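Local coordinates for protein neutral ceramidase (Pseudomonas aeruginosa, PDB 2ZWS) that hydrolyses the N-acyl bond of ceramides to give sphingosine and free fatty acid, and also runs the reverse synthesis, using one zinc ion per subunit, at residues A[106-111]-A[499-504]; A[145-150]-A[288-293]; A[388-393]-A[444-449]. All blocks are in the same frame, centred on the assembly; numbering follows the deposited sequence. Where two conformers were deposited one is given.

Contact 1 (A[106-111]-A[499-504]). With GOL (glycerol), chain J; FMT (formic acid), chain D.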
loop_
_atom_site.group_PDB
_atom_site.type_symbol
_atom_site.label_atom_id
_atom_site.label_comp_id
_atom_site.label_asym_id
_atom_site.label_seq_id
_atom_site.Cartn_x
_atom_site.Cartn_y
_atom_site.Cartn_z
ATOM N N SER A 106 -8.120 -0.813 9.958
ATOM C CA SER A 106 -9.505 -0.867 9.490
ATOM C C SER A 106 -10.429 -0.622 10.660
ATOM O O SER A 106 -10.015 -0.791 11.810
ATOM C CB SER A 106 -9.823 -2.263 8.918
ATOM O OG SER A 106 -11.144 -2.324 8.382
ATOM N N HIS A 107 -11.677 -0.287 10.364
ATOM C CA HIS A 107 -12.710 -0.335 11.395
ATOM C C HIS A 107 -13.632 -1.553 11.272
ATOM O O HIS A 107 -14.509 -1.739 12.110
ATOM C CB HIS A 107 -13.540 0.947 11.404
ATOM C CG HIS A 107 -12.837 2.102 12.074
ATOM N ND1 HIS A 107 -13.348 3.382 12.110
ATOM C CD2 HIS A 107 -11.652 2.154 12.724
ATOM C CE1 HIS A 107 -12.501 4.175 12.746
ATOM N NE2 HIS A 107 -11.472 3.450 13.152
ATOM N N TYR A 108 -13.394 -2.380 10.249
ATOM C CA TYR A 108 -14.143 -3.627 10.024
ATOM C C TYR A 108 -13.422 -4.821 10.591
ATOM O O TYR A 108 -12.230 -5.047 10.326
ATOM C CB TYR A 108 -14.496 -3.823 8.557
ATOM C CG TYR A 108 -15.613 -2.911 8.192
ATOM C CD1 TYR A 108 -16.939 -3.216 8.549
ATOM C CD2 TYR A 108 -15.362 -1.703 7.531
ATOM C CE1 TYR A 108 -17.948 -2.348 8.264
ATOM C CE2 TYR A 108 -16.398 -0.827 7.252
ATOM C CZ TYR A 108 -17.688 -1.161 7.602
ATOM O OH TYR A 108 -18.744 -0.323 7.358
ATOM N N ALA A 109 -14.163 -5.599 11.386
ATOM C CA ALA A 109 -13.518 -6.622 12.199
ATOM C C ALA A 109 -12.726 -7.644 11.386
ATOM O O ALA A 109 -11.672 -8.065 11.822
ATOM C CB ALA A 109 -14.528 -7.330 13.121
ATOM N N MET A 110 -13.242 -8.055 10.224
ATOM C CA MET A 110 -12.597 -9.068 9.387
ATOM C C MET A 110 -11.118 -8.746 9.137
ATOM O O MET A 110 -10.242 -9.612 9.189
ATOM C CB MET A 110 -13.340 -9.187 8.047
ATOM C CG MET A 110 -12.898 -10.357 7.165
ATOM S SD MET A 110 -13.098 -11.966 7.969
ATOM C CE MET A 110 -14.729 -11.866 8.645
ATOM N N TYR A 111 -10.855 -7.468 8.869
ATOM C CA TYR A 111 -9.523 -7.077 8.437
ATOM C C TYR A 111 -8.567 -6.833 9.605
ATOM O O TYR A 111 -7.353 -6.737 9.386
ATOM C CB TYR A 111 -9.623 -5.887 7.473
ATOM C CG TYR A 111 -10.573 -6.197 6.325
ATOM C CD1 TYR A 111 -10.392 -7.333 5.562
ATOM C CD2 TYR A 111 -11.627 -5.338 5.993
ATOM C CE1 TYR A 111 -11.282 -7.669 4.526
ATOM C CE2 TYR A 111 -12.504 -5.634 4.948
ATOM C CZ TYR A 111 -12.317 -6.806 4.220
ATOM O OH TYR A 111 -13.189 -7.064 3.210
ATOM N N PRO A 499 -20.978 4.187 7.012
ATOM C CA PRO A 499 -21.123 4.023 8.468
ATOM C C PRO A 499 -19.864 4.438 9.231
ATOM O O PRO A 499 -18.757 4.121 8.817
ATOM C CB PRO A 499 -21.390 2.523 8.632
ATOM C CG PRO A 499 -21.938 2.081 7.326
ATOM C CD PRO A 499 -21.205 2.923 6.290
ATOM N N ASP A 500 -20.036 5.164 10.328
ATOM C CA ASP A 500 -18.920 5.555 11.183
ATOM C C ASP A 500 -18.846 4.571 12.347
ATOM O O ASP A 500 -19.736 4.518 13.217
ATOM C CB ASP A 500 -19.110 7.002 11.660
ATOM C CG ASP A 500 -17.944 7.536 12.495
ATOM O OD1 ASP A 500 -17.000 6.787 12.824
ATOM O OD2 ASP A 500 -17.983 8.740 12.839
ATOM N N LEU A 501 -17.795 3.766 12.342
ATOM C CA LEU A 501 -17.628 2.711 13.345
ATOM C C LEU A 501 -16.556 3.101 14.357
ATOM O O LEU A 501 -16.101 2.286 15.167
ATOM C CB LEU A 501 -17.290 1.385 12.679
ATOM C CG LEU A 501 -18.340 0.732 11.762
ATOM C CD1 LEU A 501 -18.044 -0.788 11.614
ATOM C CD2 LEU A 501 -19.770 0.972 12.171
ATOM N N SER A 502 -16.171 4.376 14.325
ATOM C CA SER A 502 -15.073 4.859 15.151
ATOM C C SER A 502 -15.311 4.736 16.673
ATOM O O SER A 502 -14.348 4.591 17.415
ATOM C CB SER A 502 -14.699 6.300 14.782
ATOM O OG SER A 502 -15.761 7.187 15.099
ATOM N N CYS A 503 -16.583 4.798 17.091
ATOM C CA CYS A 503 -16.941 4.727 18.526
ATOM C C CYS A 503 -16.528 3.438 19.204
ATOM O O CYS A 503 -16.243 3.414 20.412
ATOM C CB CYS A 503 -18.458 4.872 18.736
ATOM S SG CYS A 503 -19.473 3.469 18.116
ATOM N N CYS A 504 -16.533 2.359 18.435
ATOM C CA CYS A 504 -16.795 1.057 19.018
ATOM C C CYS A 504 -15.815 -0.014 18.551
ATOM O O CYS A 504 -16.179 -1.181 18.349
ATOM C CB CYS A 504 -18.260 0.689 18.781
ATOM S SG CYS A 504 -19.394 1.914 19.475
HETATM C C1 GOL J . -14.826 -4.544 16.704
HETATM O O1 GOL J . -13.565 -3.922 16.713
HETATM C C2 GOL J . -15.861 -3.472 16.401
HETATM O O2 GOL J . -16.980 -3.583 17.262
HETATM C C3 GOL J . -16.225 -3.532 14.917
HETATM O O3 GOL J . -15.054 -3.732 14.127
HETATM C C FMT D . -12.504 -1.414 4.857
HETATM O O1 FMT D . -12.398 -0.569 3.934
HETATM O O2 FMT D . -12.353 -1.147 6.070
HETATM O O HOH W 1 -15.512 4.085 10.506
HETATM O O HOH W 2 -17.612 2.201 7.436
#

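Contact 2 (A[145-150]-A[288-293])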
loop_
_atom_site.group_PDB
_atom_site.type_symbol
_atom_site.label_atom_id
_atom_site.label_comp_id
_atom_site.label_asym_id
_atom_site.label_seq_id
_atom_site.Cartn_x
_atom_site.Cartn_y
_atom_site.Cartn_z
ATOM N N ARG A 145 4.145 19.615 -17.833
ATOM C CA ARG A 145 3.471 18.802 -18.829
ATOM C C ARG A 145 3.318 17.392 -18.279
ATOM O O ARG A 145 4.115 16.929 -17.435
ATOM C CB ARG A 145 4.315 18.733 -20.090
ATOM C CG ARG A 145 4.534 20.122 -20.690
ATOM C CD ARG A 145 5.527 20.122 -21.834
ATOM N NE ARG A 145 5.000 19.564 -23.075
ATOM C CZ ARG A 145 5.659 19.588 -24.241
ATOM N NH1 ARG A 145 5.104 19.090 -25.336
ATOM N NH2 ARG A 145 6.887 20.117 -24.309
ATOM N N LEU A 146 2.291 16.727 -18.764
ATOM C CA LEU A 146 1.999 15.336 -18.404
ATOM C C LEU A 146 2.105 14.461 -19.644
ATOM O O LEU A 146 1.570 14.794 -20.711
ATOM C CB LEU A 146 0.595 15.228 -17.804
ATOM C CG LEU A 146 0.390 15.415 -16.279
ATOM C CD1 LEU A 146 1.216 16.490 -15.647
ATOM C CD2 LEU A 146 -1.079 15.642 -15.940
ATOM N N PHE A 147 2.804 13.350 -19.500
ATOM C CA PHE A 147 2.831 12.347 -20.561
ATOM C C PHE A 147 2.331 10.996 -20.095
ATOM O O PHE A 147 2.485 10.639 -18.919
ATOM C CB PHE A 147 4.233 12.207 -21.161
ATOM C CG PHE A 147 4.689 13.429 -21.881
ATOM C CD1 PHE A 147 4.617 13.479 -23.262
ATOM C CD2 PHE A 147 5.146 14.539 -21.187
ATOM C CE1 PHE A 147 5.031 14.640 -23.948
ATOM C CE2 PHE A 147 5.544 15.718 -21.875
ATOM C CZ PHE A 147 5.466 15.749 -23.249
ATOM N N TYR A 148 1.755 10.265 -21.029
ATOM C CA TYR A 148 1.255 8.910 -20.774
ATOM C C TYR A 148 1.954 7.915 -21.715
ATOM O O TYR A 148 2.184 8.220 -22.892
ATOM C CB TYR A 148 -0.258 8.857 -21.007
ATOM C CG TYR A 148 -0.800 7.454 -20.927
ATOM C CD1 TYR A 148 -0.825 6.657 -22.059
ATOM C CD2 TYR A 148 -1.252 6.916 -19.720
ATOM C CE1 TYR A 148 -1.285 5.369 -22.000
ATOM C CE2 TYR A 148 -1.741 5.615 -19.664
ATOM C CZ TYR A 148 -1.745 4.871 -20.806
ATOM O OH TYR A 148 -2.208 3.575 -20.779
ATOM N N GLY A 149 2.266 6.724 -21.214
ATOM C CA GLY A 149 2.719 5.646 -22.091
ATOM C C GLY A 149 2.363 4.313 -21.487
ATOM O O GLY A 149 2.035 4.234 -20.305
ATOM N N SER A 150 2.452 3.270 -22.306
ATOM C CA SER A 150 2.228 1.920 -21.832
ATOM C C SER A 150 3.172 0.940 -22.526
ATOM O O SER A 150 3.775 1.265 -23.578
ATOM C CB SER A 150 0.764 1.533 -22.023
ATOM O OG SER A 150 0.462 1.335 -23.391
ATOM N N GLN A 288 5.344 8.840 -24.535
ATOM C CA GLN A 288 4.652 8.330 -25.731
ATOM C C GLN A 288 3.588 9.272 -26.272
ATOM O O GLN A 288 3.490 9.494 -27.498
ATOM C CB GLN A 288 4.069 6.936 -25.475
ATOM C CG GLN A 288 5.136 5.869 -25.173
ATOM C CD GLN A 288 4.571 4.496 -24.852
ATOM O OE1 GLN A 288 5.313 3.579 -24.473
ATOM N NE2 GLN A 288 3.271 4.363 -24.929
ATOM N N GLU A 289 2.798 9.835 -25.368
ATOM C CA GLU A 289 1.652 10.639 -25.756
ATOM C C GLU A 289 1.511 11.764 -24.748
ATOM O O GLU A 289 1.424 11.487 -23.557
ATOM C CB GLU A 289 0.431 9.739 -25.642
ATOM C CG GLU A 289 -0.854 10.280 -26.143
ATOM C CD GLU A 289 -1.941 9.249 -25.981
ATOM O OE1 GLU A 289 -3.109 9.643 -25.832
ATOM O OE2 GLU A 289 -1.614 8.037 -26.009
ATOM N N GLU A 290 1.471 13.021 -25.180
ATOM C CA GLU A 290 1.211 14.095 -24.213
ATOM C C GLU A 290 -0.260 14.069 -23.779
ATOM O O GLU A 290 -1.158 13.946 -24.621
ATOM C CB GLU A 290 1.583 15.484 -24.745
ATOM C CG GLU A 290 1.443 16.550 -23.673
ATOM C CD GLU A 290 2.077 17.867 -24.035
ATOM O OE1 GLU A 290 2.433 18.050 -25.223
ATOM O OE2 GLU A 290 2.178 18.724 -23.130
ATOM N N VAL A 291 -0.484 14.186 -22.473
ATOM C CA VAL A 291 -1.834 14.307 -21.908
ATOM C C VAL A 291 -2.281 15.760 -22.023
ATOM O O VAL A 291 -1.607 16.670 -21.562
ATOM C CB VAL A 291 -1.838 13.830 -20.447
ATOM C CG1 VAL A 291 -3.220 14.026 -19.792
ATOM C CG2 VAL A 291 -1.411 12.368 -20.378
ATOM N N LEU A 292 -3.418 15.962 -22.677
ATOM C CA LEU A 292 -4.013 17.274 -22.858
ATOM C C LEU A 292 -5.512 17.227 -22.645
ATOM O O LEU A 292 -6.175 16.239 -22.997
ATOM C CB LEU A 292 -3.736 17.799 -24.276
ATOM C CG LEU A 292 -2.258 18.002 -24.623
ATOM C CD1 LEU A 292 -2.098 18.274 -26.119
ATOM C CD2 LEU A 292 -1.638 19.115 -23.777
ATOM N N GLY A 293 -6.044 18.298 -22.082
ATOM C CA GLY A 293 -7.488 18.409 -21.895
ATOM C C GLY A 293 -7.895 18.581 -20.440
ATOM O O GLY A 293 -7.043 18.733 -19.535
HETATM O O HOH W 3 0.717 18.060 -20.791
#

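Contact 3 (A[388-393]-A[444-449]). With ZN (zinc ion), chain B; FMT (formic acid), chain D.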
loop_
_atom_site.group_PDB
_atom_site.type_symbol
_atom_site.label_atom_id
_atom_site.label_comp_id
_atom_site.label_asym_id
_atom_site.label_seq_id
_atom_site.Cartn_x
_atom_site.Cartn_y
_atom_site.Cartn_z
ATOM N N TRP A 388 -18.897 -7.688 9.803
ATOM C CA TRP A 388 -17.433 -7.787 9.856
ATOM C C TRP A 388 -16.780 -7.223 8.599
ATOM O O TRP A 388 -15.563 -7.095 8.541
ATOM C CB TRP A 388 -16.992 -9.235 10.025
ATOM C CG TRP A 388 -17.372 -9.834 11.337
ATOM C CD1 TRP A 388 -18.081 -9.254 12.362
ATOM C CD2 TRP A 388 -17.052 -11.154 11.755
ATOM N NE1 TRP A 388 -18.224 -10.161 13.402
ATOM C CE2 TRP A 388 -17.606 -11.336 13.045
ATOM C CE3 TRP A 388 -16.352 -12.217 11.155
ATOM C CZ2 TRP A 388 -17.465 -12.538 13.749
ATOM C CZ3 TRP A 388 -16.220 -13.419 11.858
ATOM C CH2 TRP A 388 -16.775 -13.564 13.131
ATOM N N THR A 389 -17.594 -6.936 7.586
ATOM C CA THR A 389 -17.101 -6.474 6.302
ATOM C C THR A 389 -17.926 -5.259 5.871
ATOM O O THR A 389 -19.037 -5.071 6.340
ATOM C CB THR A 389 -17.201 -7.592 5.234
ATOM O OG1 THR A 389 -18.464 -8.279 5.355
ATOM C CG2 THR A 389 -16.058 -8.586 5.376
ATOM N N PRO A 390 -17.360 -4.390 5.005
ATOM C CA PRO A 390 -18.113 -3.186 4.589
ATOM C C PRO A 390 -19.366 -3.439 3.763
ATOM O O PRO A 390 -19.500 -4.482 3.125
ATOM C CB PRO A 390 -17.100 -2.386 3.747
ATOM C CG PRO A 390 -15.991 -3.324 3.433
ATOM C CD PRO A 390 -15.989 -4.429 4.442
ATOM N N THR A 391 -20.255 -2.451 3.767
ATOM C CA THR A 391 -21.500 -2.482 3.013
ATOM C C THR A 391 -21.678 -1.275 2.103
ATOM O O THR A 391 -22.446 -1.338 1.156
ATOM C CB THR A 391 -22.705 -2.570 3.958
ATOM O OG1 THR A 391 -22.753 -1.408 4.791
ATOM C CG2 THR A 391 -22.606 -3.840 4.839
ATOM N N VAL A 392 -20.995 -0.165 2.418
ATOM C CA VAL A 392 -21.147 1.072 1.643
ATOM C C VAL A 392 -19.766 1.363 1.089
ATOM O O VAL A 392 -18.822 1.531 1.865
ATOM C CB VAL A 392 -21.651 2.253 2.518
ATOM C CG1 VAL A 392 -21.583 3.589 1.735
ATOM C CG2 VAL A 392 -23.054 1.952 3.082
ATOM N N LEU A 393 -19.647 1.377 -0.231
ATOM C CA LEU A 393 -18.319 1.382 -0.858
ATOM C C LEU A 393 -18.139 2.540 -1.833
ATOM O O LEU A 393 -19.089 2.926 -2.518
ATOM C CB LEU A 393 -18.067 0.045 -1.576
ATOM C CG LEU A 393 -17.951 -1.173 -0.633
ATOM C CD1 LEU A 393 -17.921 -2.405 -1.456
ATOM C CD2 LEU A 393 -16.691 -1.052 0.217
ATOM N N ALA A 444 -11.222 2.152 -0.178
ATOM C CA ALA A 444 -11.700 1.214 0.856
ATOM C C ALA A 444 -11.165 -0.146 0.484
ATOM O O ALA A 444 -10.482 -0.284 -0.545
ATOM C CB ALA A 444 -13.222 1.201 0.941
ATOM N N TYR A 445 -11.476 -1.147 1.296
ATOM C CA TYR A 445 -11.077 -2.507 0.947
ATOM C C TYR A 445 -12.205 -3.462 1.224
ATOM O O TYR A 445 -12.667 -3.578 2.352
ATOM C CB TYR A 445 -9.836 -2.901 1.742
ATOM C CG TYR A 445 -9.358 -4.273 1.378
ATOM C CD1 TYR A 445 -8.600 -4.501 0.219
ATOM C CD2 TYR A 445 -9.705 -5.363 2.173
ATOM C CE1 TYR A 445 -8.196 -5.813 -0.126
ATOM C CE2 TYR A 445 -9.280 -6.641 1.864
ATOM C CZ TYR A 445 -8.541 -6.875 0.708
ATOM O OH TYR A 445 -8.137 -8.140 0.393
ATOM N N ALA A 446 -12.648 -4.157 0.177
ATOM C CA ALA A 446 -13.772 -5.095 0.306
ATOM C C ALA A 446 -13.386 -6.416 -0.366
ATOM O O ALA A 446 -14.155 -6.979 -1.157
ATOM C CB ALA A 446 -15.030 -4.478 -0.306
ATOM N N SER A 447 -12.209 -6.917 -0.008
ATOM C CA SER A 447 -11.738 -8.235 -0.417
ATOM C C SER A 447 -11.613 -8.396 -1.936
ATOM O O SER A 447 -11.114 -7.528 -2.585
ATOM C CB SER A 447 -12.593 -9.321 0.271
ATOM O OG SER A 447 -12.394 -9.241 1.678
ATOM N N TYR A 448 -12.088 -9.504 -2.509
ATOM C CA TYR A 448 -11.755 -9.857 -3.901
ATOM C C TYR A 448 -12.926 -9.727 -4.873
ATOM O O TYR A 448 -14.092 -9.798 -4.472
ATOM C CB TYR A 448 -11.120 -11.267 -3.982
ATOM C CG TYR A 448 -9.704 -11.322 -3.432
ATOM C CD1 TYR A 448 -9.452 -11.374 -2.062
ATOM C CD2 TYR A 448 -8.613 -11.338 -4.292
ATOM C CE1 TYR A 448 -8.115 -11.393 -1.553
ATOM C CE2 TYR A 448 -7.306 -11.399 -3.828
ATOM C CZ TYR A 448 -7.034 -11.409 -2.452
ATOM O OH TYR A 448 -5.699 -11.427 -2.017
ATOM N N VAL A 449 -12.603 -9.519 -6.145
ATOM C CA VAL A 449 -13.618 -9.530 -7.193
ATOM C C VAL A 449 -13.165 -10.396 -8.359
ATOM O O VAL A 449 -12.161 -10.160 -9.006
ATOM C CB VAL A 449 -13.972 -8.118 -7.692
ATOM C CG1 VAL A 449 -15.068 -8.184 -8.740
ATOM C CG2 VAL A 449 -14.377 -7.196 -6.516
HETATM ZN ZN ZN B . -4.345 -9.733 -2.136
HETATM C C FMT D . -12.504 -1.414 4.857
HETATM O O1 FMT D . -12.398 -0.569 3.934
HETATM O O2 FMT D . -12.353 -1.147 6.070
HETATM O O HOH W 4 -3.608 -10.511 -0.313
#

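Contact 1 (A[106-111]-A[499-504])
H107 and L501 bring the two backbones nearest, 6.1 Å from CA to CA, and segments 106-111 and 499-504 meet as irregular chain without strand pairing. The CB atoms of H107 and L501 are 4.0 Å apart. L501 reaches further with one branch: its CD1 touches H107 O and lies over a face of the Y108 ring, 4.2 Å from the centroid and 29° off the normal, a CH-pi contact. The two side chains cross at about a right angle. The imidazole of H107 also reaches S502, CE1 being 3.6 Å from S502 CA. Y108 OH lies 4.0 Å from P499 CG, these side chains again crossing at about a right angle.

Polar linkage runs through water. One water lies in the imidazole plane, 2.8 Å from H107 ND1, and accepts from L501 N; a second accepts from Y108 OH and donates to P499 O. Each loop is shaped by a small turn of its own. S106 OG accepts from Y108 N at 2.9 Å in an ST turn, while D500 OD1 accepts from S502 N in an Asx turn and also from S502 OG, both donors coming from the same face of the carboxylate.

S106, inferred to bind substrate, donates from OG to O2 of a formic acid, probably from the crystallisation liquor; this oxygen also lies in the plane of the Y108 ring at its edge. Q68 N and Y445 N hold the same molecule. Beyond L501, the vicinal disulfide C503-C504 ends the segment, and a glycerol of similar origin donates to H107 O.

Contact 2 (A[145-150]-A[288-293])
Charge pairing joins R145 to E290 at one end of this strand pair. The guanidinium grips the carboxylate side-on with two nitrogens: NE of R145 meets OE2 of E290 at 2.9 Å, and R145 NH1 meets E290 OE1 at the same distance in a nearly straight bond. Both oxygens lie in the guanidinium plane, yet each is approached from above the carboxylate plane, the two planes being 43° apart. A bend at chi3 (75°) in an otherwise extended arginine chain turns NE and NH1 together toward E290.

Backbone bonding is antiparallel and splayed, with strand directions 133° apart. Y148 N donates to E289 O at 2.8 Å, whereas the return bond from E289 N to Y148 O is weak. V291 N donates to L146 O. F147 and E290 form the non-hydrogen-bonded pair between these. In the fold, 289-291 is a short strand added beside 142-152 in the large mixed sheet of the N-terminal region, while 181-189 also pairs with 142-152.

Aromatic and apolar contacts occupy the two faces. E290 CG lies over a face of the F147 ring, 4.3 Å from its centroid, and F147 CZ in turn sits over the R145 guanidinium. On the face bearing L146, Y148, E289 and V291, V291 CG2 reaches Y148 CB at 3.7 Å and the L146 and V291 CB atoms touch. E289 OE2 is hydrogen-bonded to H435 NE2, and the H435 ring stacks on Y148.

A water accepts from L146 N and lies within hydrogen-bonding distance of E290 OE2 and V291 O.

Contact 3 (A[388-393]-A[444-449])
L393 presents both methyl branches to A446: CD1 lies 3.7 Å from A446 CB and CD2 only slightly further. With CG anti to the carbonyl carbon (chi1 -67°), the isobutyl end leans toward segment 444-449 although its CA-CB bond lies across the approach. CD2 also reaches A444 CB at 4.2 Å, so the fork of the leucine meets two alanine methyls on the same loop.

P390 meets the same loop through ring CG, which approaches A446 CB at 4.0 Å and Y445 O at 3.5 Å, placing A446 CB against both the proline and the leucine. The side-chain contacts are thus wholly apolar and the touching residues are buried, with 177 Å² of surface hidden between the segments.

Y445 turns the other way: its CA-CB bond points away from 388-393, and its ring carries S447 N over one face, 3.5 Å above the plane and displaced toward the rim. Y445 OH is hydrogen-bonded to OE2 of the zinc ligand E411. Y445, inferred to bind substrate, also donates its backbone N to O1 of a formic acid, probably from the crystallisation liquor, in a bond of 2.9 Å. Further along the same segment, Y448 OH coordinates the zinc at 2.2 Å, with a water as another ligand and H97, H204 and E411 completing the protein side of the site.

L393, the second residue of strand 392-400, which pairs with 295-303 on one side, also touches Y475 of helix 471-488; P390 packs on Y111 of helix 109-112, while strand 448-449 runs parallel to 411-412.

In the fold
From the N terminus, 106-111 comes first and waits for 499-504, so contact 1 closes the longest loop, with 387 residues between its segments, and ties the N-terminal region to the start of the C-terminal one. Nested inside it are contact 2, which returns 288-293 to the sheet strand 142-152 after 137 residues, and then contact 3, which after 50 residues joins the start of strand 392-400 to the loop before strand 448-449; these two lie in series. Contacts 1 and 3 touch, with centres about 12 Å apart, through Y111 OH and S447 OG and through M110 N and W388 O, and they share the formic acid. Contact 2 lies across the chain's centre from contact 1, centres about 40 Å apart.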